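Iron-binding zinc finger CDGSH type domain-containing protein (Magnetospirillum magneticum, PDB 3TBN) binds two [2Fe-2S] clusters in tandem CDGSH-type sites, its wider role being unknown. Local coordinates at residues A[14-17]-A[18-22]. Sequence-based numbering, arbitrary orientation.
Sequences IAQK and APYPV. With FES (Fe2/s2 (inorganic) cluster), chain C.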
loop_
_atom_site.group_PDB
_atom_site.type_symbol
_atom_site.label_atom_id
_atom_site.label_comp_id
_atom_site.label_asym_id
_atom_site.label_seq_id
_atom_site.Cartn_x
_atom_site.Cartn_y
_atom_site.Cartn_z
ATOM N N ILE A 14 7.062 -1.623 5.823
ATOM C CA ILE A 14 7.439 -0.853 4.656
ATOM C C ILE A 14 7.833 -1.806 3.534
ATOM O O ILE A 14 8.613 -2.727 3.756
ATOM C CB ILE A 14 8.646 0.044 4.995
ATOM C CG1 ILE A 14 8.266 1.085 6.051
ATOM C CG2 ILE A 14 9.188 0.718 3.749
ATOM C CD1 ILE A 14 9.463 1.784 6.670
ATOM N N ALA A 15 7.289 -1.605 2.337
ATOM C CA ALA A 15 7.849 -2.260 1.160
ATOM C C ALA A 15 9.026 -1.421 0.664
ATOM O O ALA A 15 10.145 -1.911 0.558
ATOM C CB ALA A 15 6.798 -2.446 0.077
ATOM N N GLN A 16 8.771 -0.147 0.393
ATOM C CA GLN A 16 9.834 0.827 0.154
ATOM C C GLN A 16 9.312 2.190 0.589
ATOM O O GLN A 16 8.104 2.421 0.568
ATOM C CB GLN A 16 10.242 0.850 -1.322
ATOM C CG GLN A 16 9.095 1.189 -2.251
ATOM C CD GLN A 16 9.488 1.245 -3.716
ATOM O OE1 GLN A 16 10.391 0.540 -4.168
ATOM N NE2 GLN A 16 8.789 2.081 -4.471
ATOM N N LYS A 17 10.210 3.083 1.003
ATOM C CA LYS A 17 9.812 4.429 1.404
ATOM C C LYS A 17 9.734 5.337 0.186
ATOM O O LYS A 17 10.443 6.342 0.082
ATOM C CB LYS A 17 10.765 4.991 2.457
ATOM C CG LYS A 17 10.682 4.247 3.777
ATOM C CD LYS A 17 11.262 5.050 4.919
ATOM C CE LYS A 17 12.750 5.237 4.742
ATOM N NZ LYS A 17 13.349 5.984 5.880
ATOM N N ALA A 18 8.856 4.958 -0.734
ATOM C CA ALA A 18 8.653 5.673 -1.984
ATOM C C ALA A 18 7.454 5.054 -2.677
ATOM O O ALA A 18 7.183 3.862 -2.516
ATOM C CB ALA A 18 9.882 5.561 -2.868
ATOM N N PRO A 19 6.726 5.853 -3.463
ATOM C CA PRO A 19 5.557 5.311 -4.154
ATOM C C PRO A 19 5.912 4.360 -5.293
ATOM O O PRO A 19 7.039 4.345 -5.796
ATOM C CB PRO A 19 4.868 6.564 -4.701
ATOM C CG PRO A 19 5.961 7.562 -4.843
ATOM C CD PRO A 19 6.892 7.296 -3.700
ATOM N N TYR A 20 4.919 3.568 -5.680
ATOM C CA TYR A 20 4.979 2.715 -6.853
ATOM C C TYR A 20 4.071 3.311 -7.922
ATOM O O TYR A 20 2.850 3.172 -7.851
ATOM C CB TYR A 20 4.471 1.319 -6.514
ATOM C CG TYR A 20 5.402 0.478 -5.670
ATOM C CD1 TYR A 20 6.395 -0.287 -6.260
ATOM C CD2 TYR A 20 5.264 0.420 -4.288
ATOM C CE1 TYR A 20 7.241 -1.077 -5.498
ATOM C CE2 TYR A 20 6.103 -0.370 -3.518
ATOM C CZ TYR A 20 7.087 -1.118 -4.126
ATOM O OH TYR A 20 7.914 -1.901 -3.353
ATOM N N PRO A 21 4.651 3.982 -8.922
ATOM C CA PRO A 21 3.823 4.529 -9.998
ATOM C C PRO A 21 3.323 3.407 -10.886
ATOM O O PRO A 21 4.100 2.529 -11.271
ATOM C CB PRO A 21 4.792 5.432 -10.773
ATOM C CG PRO A 21 6.019 5.548 -9.919
ATOM C CD PRO A 21 6.072 4.310 -9.095
ATOM N N VAL A 22 2.041 3.433 -11.211
ATOM C CA VAL A 22 1.466 2.428 -12.091
ATOM C C VAL A 22 0.471 3.108 -13.010
ATOM O O VAL A 22 -0.372 3.874 -12.556
ATOM C CB VAL A 22 0.732 1.322 -11.307
ATOM C CG1 VAL A 22 0.185 0.279 -12.273
ATOM C CG2 VAL A 22 1.653 0.678 -10.278
HETATM FE FE1 FES C . 4.414 7.898 -0.064
HETATM FE FE2 FES C . 3.628 5.781 1.454
HETATM S S1 FES C . 5.010 5.758 -0.292
HETATM S S2 FES C . 2.982 7.898 1.640
#
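A15 meets Y20 at the edge of its ring, by the hydroxyl. Its methyl CB lies near the ring plane, 3.6 Å from Y20 OH. The backbone of A15 is also hydrogen-bonded to G70, a residue of the cluster site.

Q16 carries most of the contact. Its side chain reaches across the turn and lays its amide flat on one face of the Y20 ring. The two planes are only 7° apart, an amide-aromatic stack. Q16 NE2 sits over the ring centre, and Q16 CD lies 3.4 Å from Y20 CZ. With chi1 at 59°, Q16 CG is tucked between its own N and C, and the chain is extended at chi2, which carries the amide over the ring. The two side chains reach toward each other from opposite directions. Q16 NE2 also donates to A18 O at 3.1 Å, with an N-H...O angle of 154°. The acceptor lies close to the amide plane of Q16, but the donor stands well above the carbonyl plane of A18. This bond probably limits how far the amide can turn on the ring. An alanine here is likely to leave that face of Y20 without its amide cover and A18 O without this donor.

The chain then bends at K17, the centre of an inverse gamma turn. A18 N gives a weak hydrogen bond to Q16 O across it, 2.9 Å long. The turn leads into strand 20-24, which pairs antiparallel with strand 64-68 in this CDGSH-type fold. A18 and P19, just past the turn, belong to a [2Fe-2S] pocket, with A18 C 3.5 Å from the bridging sulfide S1.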